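Local coordinates for rhamnonate dehydratase (Gibberella zeae PH-1, PDB 3FXG), which probably catalyses the magnesium-dependent dehydration of rhamnonate to its 2-keto-3-deoxy acid, as a lyase of the enolase superfamily, at residues 96-99 / 100-104; 110-113 / 114-117; 233-236 / 237-241. All blocks are in the same frame, centred on the assembly; numbering follows the deposited sequence.

Contact 1: 96-99 / 100-104; sequences HFER and FLIGA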
loop_
_atom_site.group_PDB
_atom_site.type_symbol
_atom_site.label_atom_id
_atom_site.label_comp_id
_atom_site.label_asym_id
_atom_site.label_seq_id
_atom_site.Cartn_x
_atom_site.Cartn_y
_atom_site.Cartn_z
ATOM N N HIS A 96 24.783 -13.349 -35.193
ATOM C CA HIS A 96 23.372 -13.195 -34.871
ATOM C C HIS A 96 22.624 -12.040 -35.532
ATOM O O HIS A 96 21.625 -12.248 -36.219
ATOM C CB HIS A 96 23.199 -13.086 -33.350
ATOM C CG HIS A 96 21.795 -13.325 -32.880
ATOM N ND1 HIS A 96 21.419 -13.190 -31.562
ATOM C CD2 HIS A 96 20.683 -13.711 -33.550
ATOM C CE1 HIS A 96 20.136 -13.482 -31.440
ATOM N NE2 HIS A 96 19.666 -13.802 -32.631
ATOM N N PHE A 97 23.117 -10.823 -35.346
ATOM C CA PHE A 97 22.416 -9.652 -35.852
ATOM C C PHE A 97 22.464 -9.307 -37.337
ATOM O O PHE A 97 21.531 -8.689 -37.849
ATOM C CB PHE A 97 22.826 -8.444 -35.003
ATOM C CG PHE A 97 22.632 -8.669 -33.530
ATOM C CD1 PHE A 97 21.368 -8.973 -33.024
ATOM C CD2 PHE A 97 23.714 -8.638 -32.655
ATOM C CE1 PHE A 97 21.188 -9.247 -31.668
ATOM C CE2 PHE A 97 23.544 -8.910 -31.298
ATOM C CZ PHE A 97 22.278 -9.217 -30.804
ATOM N N GLU A 98 23.514 -9.716 -38.043
ATOM C CA GLU A 98 23.608 -9.388 -39.464
ATOM C C GLU A 98 22.371 -9.808 -40.262
ATOM O O GLU A 98 21.949 -9.102 -41.178
ATOM C CB GLU A 98 24.858 -10.022 -40.085
ATOM C CG GLU A 98 25.135 -9.539 -41.503
ATOM C CD GLU A 98 26.481 -9.999 -42.042
ATOM O OE1 GLU A 98 27.409 -10.231 -41.238
ATOM O OE2 GLU A 98 26.616 -10.108 -43.277
ATOM N N ARG A 99 21.782 -10.942 -39.898
ATOM C CA ARG A 99 20.606 -11.459 -40.597
ATOM C C ARG A 99 19.413 -10.503 -40.633
ATOM O O ARG A 99 18.603 -10.553 -41.556
ATOM C CB ARG A 99 20.161 -12.786 -39.968
ATOM C CG ARG A 99 19.476 -12.653 -38.607
ATOM C CD ARG A 99 19.234 -14.029 -37.987
ATOM N NE ARG A 99 20.485 -14.658 -37.565
ATOM C CZ ARG A 99 20.619 -15.951 -37.284
ATOM N NH1 ARG A 99 19.577 -16.767 -37.381
ATOM N NH2 ARG A 99 21.796 -16.430 -36.905
ATOM N N PHE A 100 19.295 -9.639 -39.630
ATOM C CA PHE A 100 18.173 -8.704 -39.575
ATOM C C PHE A 100 18.443 -7.418 -40.346
ATOM O O PHE A 100 17.514 -6.690 -40.703
ATOM C CB PHE A 100 17.872 -8.337 -38.121
ATOM C CG PHE A 100 17.644 -9.520 -37.234
ATOM C CD1 PHE A 100 16.480 -10.271 -37.342
ATOM C CD2 PHE A 100 18.602 -9.896 -36.297
ATOM C CE1 PHE A 100 16.272 -11.384 -36.530
ATOM C CE2 PHE A 100 18.403 -11.008 -35.482
ATOM C CZ PHE A 100 17.236 -11.753 -35.599
ATOM N N LEU A 101 19.714 -7.154 -40.615
ATOM C CA LEU A 101 20.112 -5.921 -41.282
ATOM C C LEU A 101 20.253 -5.936 -42.799
ATOM O O LEU A 101 19.811 -5.003 -43.467
ATOM C CB LEU A 101 21.425 -5.433 -40.671
ATOM C CG LEU A 101 21.442 -5.351 -39.143
ATOM C CD1 LEU A 101 22.859 -5.093 -38.663
ATOM C CD2 LEU A 101 20.493 -4.259 -38.672
ATOM N N ILE A 102 20.878 -6.972 -43.348
ATOM C CA ILE A 102 21.084 -7.023 -44.793
ATOM C C ILE A 102 19.785 -6.933 -45.586
ATOM O O ILE A 102 18.858 -7.713 -45.373
ATOM C CB ILE A 102 21.843 -8.304 -45.217
ATOM C CG1 ILE A 102 23.122 -8.464 -44.387
ATOM C CG2 ILE A 102 22.200 -8.225 -46.699
ATOM C CD1 ILE A 102 24.051 -7.267 -44.436
ATOM N N GLY A 103 19.728 -5.966 -46.500
ATOM C CA GLY A 103 18.549 -5.782 -47.330
ATOM C C GLY A 103 17.450 -4.935 -46.710
ATOM O O GLY A 103 16.456 -4.625 -47.366
ATOM N N ALA A 104 17.627 -4.545 -45.451
ATOM C CA ALA A 104 16.622 -3.742 -44.753
ATOM C C ALA A 104 16.724 -2.247 -45.025
ATOM O O ALA A 104 17.772 -1.744 -45.428
ATOM C CB ALA A 104 16.717 -3.992 -43.244
#
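Arg99 lays its aliphatic chain over the ring of Phe100 on helix 86-101, in the capping domain of the enolase fold. This CH-pi contact is close and central: Arg99 CG stands 3.6 Å from the ring centroid of Phe100, almost on the ring normal. With CG of Arg99 set between its own backbone N and carbonyl carbon (chi1 74°), the two side chains run alongside each other, and guanidinium and ring planes differ by 30°. Other ring contacts are looser. The His96 and Phe100 rings meet obliquely, centroids 5.9 Å apart, and Phe97 CD1 approaches Phe100 CE2 at 4.4 Å.

Away from the rings, the aliphatic part of Glu98 crosses Ile102, CG of Glu98 3.7 Å from CG1 of Ile102; its OE1 is hydrogen-bonded to His94.

Backbone bonds converge on Glu98 O, which accepts twice: from Ile102 N at 3.2 Å, nearly straight on the carbonyl, and from Leu101 N at 3.0 Å, well above the carbonyl plane. The chain then makes a type II beta turn from Leu101 to Ala104, with Gly103 at positive phi (85°) and Ala104 N bonded to Leu101 O. Arg99 NE reaches back to His96 O through a weak bond, and its NH2 is held by Gln95 O.

His96 ND1 is hydrogen-bonded to Tyr123 OH, while its NE2 goes to Trp59 O of a second subunit. That subunit's Ser58 O receives Arg99 NH1, and its Tyr52 meets Phe100 edge-to-face. Within the chain, Phe97 packs on helices 109-119 and 128-148, Phe100 on helix 109-119, and Leu101 between helix 128-148 and strand 11-19.

Contact 2: 110-113 / 114-117; sequences NLLF and EQMY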
loop_
_atom_site.group_PDB
_atom_site.type_symbol
_atom_site.label_atom_id
_atom_site.label_comp_id
_atom_site.label_asym_id
_atom_site.label_seq_id
_atom_site.Cartn_x
_atom_site.Cartn_y
_atom_site.Cartn_z
ATOM N N ASN A 110 12.886 1.370 -35.509
ATOM C CA ASN A 110 12.041 0.707 -34.520
ATOM C C ASN A 110 11.941 -0.796 -34.766
ATOM O O ASN A 110 12.068 -1.591 -33.834
ATOM C CB ASN A 110 10.640 1.331 -34.498
ATOM C CG ASN A 110 10.614 2.677 -33.787
ATOM O OD1 ASN A 110 11.574 3.048 -33.108
ATOM N ND2 ASN A 110 9.512 3.403 -33.925
ATOM N N LEU A 111 11.717 -1.188 -36.015
ATOM C CA LEU A 111 11.617 -2.605 -36.349
ATOM C C LEU A 111 12.924 -3.344 -36.071
ATOM O O LEU A 111 12.938 -4.392 -35.421
ATOM C CB LEU A 111 11.253 -2.785 -37.826
ATOM C CG LEU A 111 11.323 -4.231 -38.331
ATOM C CD1 LEU A 111 10.204 -5.043 -37.692
ATOM C CD2 LEU A 111 11.206 -4.262 -39.849
ATOM N N LEU A 112 14.027 -2.794 -36.563
ATOM C CA LEU A 112 15.320 -3.438 -36.377
ATOM C C LEU A 112 15.706 -3.608 -34.909
ATOM O O LEU A 112 16.280 -4.630 -34.533
ATOM C CB LEU A 112 16.401 -2.669 -37.138
ATOM C CG LEU A 112 16.185 -2.646 -38.657
ATOM C CD1 LEU A 112 17.274 -1.814 -39.319
ATOM C CD2 LEU A 112 16.191 -4.068 -39.210
ATOM N N PHE A 113 15.399 -2.623 -34.072
ATOM C CA PHE A 113 15.740 -2.761 -32.661
ATOM C C PHE A 113 14.906 -3.852 -31.992
ATOM O O PHE A 113 15.435 -4.678 -31.250
ATOM C CB PHE A 113 15.535 -1.459 -31.887
ATOM C CG PHE A 113 15.774 -1.614 -30.414
ATOM C CD1 PHE A 113 17.071 -1.642 -29.907
ATOM C CD2 PHE A 113 14.711 -1.849 -29.546
ATOM C CE1 PHE A 113 17.306 -1.907 -28.557
ATOM C CE2 PHE A 113 14.936 -2.120 -28.193
ATOM C CZ PHE A 113 16.234 -2.150 -27.701
ATOM N N GLU A 114 13.602 -3.850 -32.245
ATOM C CA GLU A 114 12.728 -4.852 -31.646
ATOM C C GLU A 114 13.158 -6.250 -32.060
ATOM O O GLU A 114 13.136 -7.177 -31.254
ATOM C CB GLU A 114 11.272 -4.624 -32.062
ATOM C CG GLU A 114 10.693 -3.297 -31.588
ATOM C CD GLU A 114 10.764 -3.136 -30.083
ATOM O OE1 GLU A 114 10.299 -4.049 -29.368
ATOM O OE2 GLU A 114 11.277 -2.097 -29.613
ATOM N N GLN A 115 13.551 -6.406 -33.319
ATOM C CA GLN A 115 13.977 -7.716 -33.794
ATOM C C GLN A 115 15.263 -8.169 -33.109
ATOM O O GLN A 115 15.341 -9.281 -32.595
ATOM C CB GLN A 115 14.162 -7.704 -35.314
ATOM C CG GLN A 115 12.859 -7.472 -36.079
ATOM C CD GLN A 115 13.027 -7.606 -37.576
ATOM O OE1 GLN A 115 14.042 -7.192 -38.137
ATOM N NE2 GLN A 115 12.020 -8.174 -38.239
HETATM N N MSE A 116 16.274 -7.307 -33.091
HETATM C CA MSE A 116 17.532 -7.672 -32.461
HETATM C C MSE A 116 17.361 -7.919 -30.966
HETATM O O MSE A 116 17.937 -8.858 -30.415
HETATM C CB MSE A 116 18.583 -6.578 -32.688
HETATM C CG MSE A 116 18.997 -6.402 -34.146
HETATM SE SE MSE A 116 20.510 -5.202 -34.329
HETATM C CE MSE A 116 19.569 -3.512 -34.257
ATOM N N TYR A 117 16.561 -7.086 -30.308
ATOM C CA TYR A 117 16.355 -7.239 -28.870
ATOM C C TYR A 117 15.553 -8.489 -28.515
ATOM O O TYR A 117 15.959 -9.276 -27.661
ATOM C CB TYR A 117 15.642 -6.012 -28.291
ATOM C CG TYR A 117 15.533 -6.058 -26.782
ATOM C CD1 TYR A 117 16.578 -5.609 -25.973
ATOM C CD2 TYR A 117 14.405 -6.601 -26.162
ATOM C CE1 TYR A 117 16.503 -5.704 -24.576
ATOM C CE2 TYR A 117 14.323 -6.705 -24.772
ATOM C CZ TYR A 117 15.374 -6.253 -23.986
ATOM O OH TYR A 117 15.292 -6.347 -22.612
HETATM O O HOH W 1 11.579 -0.070 -31.225
#
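Phe113 and Tyr117 lie side by side one turn apart on helix 109-119, an alpha-helix of the capping domain of this enolase-superfamily fold. Regular i to i+4 backbone bonds run through the turn, the shortest from Tyr117 N to Phe113 O at 2.8 Å. The Phe113 ring is the more enclosed part, touched over a face by Tyr117 and at its edge by Glu114. Tyr117 CB sits 4.2 Å from the ring centroid of Phe113, and Tyr117 CD1 comes within 3.9 Å of Phe113 CZ. The ring planes differ by 23° but are slid apart, so they hardly overlap. Both rings leave the helix with CG anti to N (chi1 175° for Phe113), which points them the same way.

Glu114 OE2 lies in the plane of the Phe113 ring. The bend at chi2 (-57°) turns the carboxylate toward that ring edge; OE2 also forms a salt bridge with Arg280.

The more open side is that of Leu111, the one partly exposed residue of the turn. The Leu111 and Gln115 side chains cross at a slant, CD1 of Leu111 3.7 Å from NE2 of Gln115, and Trp49 of a second subunit packs against both. Selenomethionine Met116 is only lightly linked to Leu112 through its methyl, CE of Met116 to CB of Leu112 being 4.4 Å, while its side chain packs on Phe97 and Ile133.

Even the watery corner is enclosed: Ser337 O of a third subunit accepts from Asn110 ND2, and Pro339 of that subunit touches Glu114. There one water donates two bonds, to Asn110 O at 3.1 Å and to Glu114 OE2 at 2.6 Å.

Contact 3: 233-236 / 237-241; sequences IELV and KACLD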
loop_
_atom_site.group_PDB
_atom_site.type_symbol
_atom_site.label_atom_id
_atom_site.label_comp_id
_atom_site.label_asym_id
_atom_site.label_seq_id
_atom_site.Cartn_x
_atom_site.Cartn_y
_atom_site.Cartn_z
ATOM N N ILE A 233 23.853 5.365 3.605
ATOM C CA ILE A 233 23.148 6.208 4.559
ATOM C C ILE A 233 24.098 6.837 5.576
ATOM O O ILE A 233 23.977 8.022 5.893
ATOM C CB ILE A 233 22.035 5.401 5.287
ATOM C CG1 ILE A 233 20.879 5.142 4.310
ATOM C CG2 ILE A 233 21.528 6.162 6.507
ATOM C CD1 ILE A 233 19.741 4.308 4.883
ATOM N N GLU A 234 25.054 6.059 6.080
ATOM C CA GLU A 234 25.994 6.601 7.055
ATOM C C GLU A 234 26.975 7.593 6.430
ATOM O O GLU A 234 27.291 8.616 7.034
ATOM C CB GLU A 234 26.771 5.476 7.752
ATOM C CG GLU A 234 27.861 6.004 8.688
ATOM C CD GLU A 234 28.427 4.949 9.621
ATOM O OE1 GLU A 234 28.583 3.786 9.196
ATOM O OE2 GLU A 234 28.735 5.294 10.783
ATOM N N LEU A 235 27.450 7.288 5.226
ATOM C CA LEU A 235 28.394 8.161 4.527
ATOM C C LEU A 235 27.752 9.505 4.193
ATOM O O LEU A 235 28.343 10.565 4.419
ATOM C CB LEU A 235 28.880 7.490 3.237
ATOM C CG LEU A 235 29.809 8.302 2.325
ATOM C CD1 LEU A 235 31.085 8.676 3.072
ATOM C CD2 LEU A 235 30.144 7.483 1.089
ATOM N N VAL A 236 26.544 9.465 3.646
ATOM C CA VAL A 236 25.851 10.695 3.303
ATOM C C VAL A 236 25.630 11.531 4.562
ATOM O O VAL A 236 25.842 12.744 4.551
ATOM C CB VAL A 236 24.506 10.393 2.598
ATOM C CG1 VAL A 236 23.664 11.660 2.480
ATOM C CG2 VAL A 236 24.788 9.828 1.205
ATOM N N LYS A 237 25.227 10.883 5.652
ATOM C CA LYS A 237 25.003 11.600 6.901
ATOM C C LYS A 237 26.296 12.276 7.360
ATOM O O LYS A 237 26.287 13.432 7.776
ATOM C CB LYS A 237 24.514 10.647 7.995
ATOM C CG LYS A 237 24.142 11.362 9.285
ATOM C CD LYS A 237 23.680 10.396 10.372
ATOM C CE LYS A 237 23.253 11.160 11.621
ATOM N NZ LYS A 237 22.811 10.256 12.722
ATOM N N ALA A 238 27.406 11.553 7.260
ATOM C CA ALA A 238 28.703 12.079 7.678
ATOM C C ALA A 238 29.207 13.231 6.812
ATOM O O ALA A 238 30.083 13.983 7.238
ATOM C CB ALA A 238 29.734 10.961 7.695
ATOM N N CYS A 239 28.654 13.374 5.611
ATOM C CA CYS A 239 29.082 14.433 4.692
ATOM C C CYS A 239 28.070 15.552 4.502
ATOM O O CYS A 239 28.224 16.377 3.602
ATOM C CB CYS A 239 29.388 13.844 3.311
ATOM S SG CYS A 239 30.739 12.666 3.256
ATOM N N LEU A 240 27.046 15.600 5.345
ATOM C CA LEU A 240 26.012 16.615 5.193
ATOM C C LEU A 240 26.492 18.063 5.084
ATOM O O LEU A 240 25.970 18.820 4.270
ATOM C CB LEU A 240 24.970 16.474 6.306
ATOM C CG LEU A 240 24.163 15.169 6.213
ATOM C CD1 LEU A 240 23.103 15.128 7.305
ATOM C CD2 LEU A 240 23.512 15.063 4.839
ATOM N N ASP A 241 27.491 18.450 5.869
ATOM C CA ASP A 241 27.983 19.826 5.810
ATOM C C ASP A 241 28.837 20.135 4.578
ATOM O O ASP A 241 29.218 21.286 4.354
ATOM C CB ASP A 241 28.773 20.164 7.076
ATOM C CG ASP A 241 29.951 19.237 7.296
ATOM O OD1 ASP A 241 30.659 19.412 8.313
ATOM O OD2 ASP A 241 30.171 18.335 6.459
#
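In the beta-alpha-beta unit of strand 219-222, helix 229-238 and strand 246-248, part of the barrel domain of the enolase superfamily, this contact covers the last turn of the helix and its exit. Leu235 and Cys239 meet on the side facing the barrel: Leu235 CD1 is 4.0 Å from SG of Cys239, and both side chains pack on Trp247 of strand 246-248. Val236 shares that strand contact and also leans on His266 and Val269.

The backbone shows how the helix ends. Lys237 N and Ala238 N still make regular i to i+4 bonds, the latter to Glu234 O at 2.9 Å. Cys239 N divides its hydrogen between two carbonyls, Val236 O at 3.1 Å and Leu235 O through a weak, strongly bent bond. The Val236 bond spans three residues and arrives well above the carbonyl plane, a tightening of the coil before the 3-10 residues 240-241. Cys239 is the first residue to leave helical angles.

The outer side is polar and thinly held. Lys237 is fully extended from CG anti to N (chi1 -175°), carrying NZ away from the helix to a weak bond with Thr268 OG1 of a fourth subunit. Glu234 OE1 makes a long, weak ion pair with Lys270 of the same neighbour. Ala238 and Glu234 also touch helix 195-213, at Val203 and Leu199.

Past the helix end, Leu240 folds back over the last turn, its CD2 lying 3.3 Å from Val236 O and 4.1 Å from Val236 CG1.

Overall arrangement
Contacts 1, 2 and 3 follow one another along the chain. Contacts 1 and 2 lie on the successive helices 86-101 and 109-119 of the N-terminal capping domain, their centres 10 Å apart; they touch directly through Phe97, Phe100 and Ala104 against Leu112, Gln115 and Met116, and both meet the second subunit. Contact 3 belongs to the barrel domain on the opposite side of the chain's centre, with centres about 51 Å from contact 1 and 44 Å from contact 2. Its helix 229-238 links strands 219-222 and 246-248, which carry two of the three magnesium ligands, Asp222 and Glu248, Glu275 being the third. All three contacts also border neighbouring subunits of the eight-chain assembly.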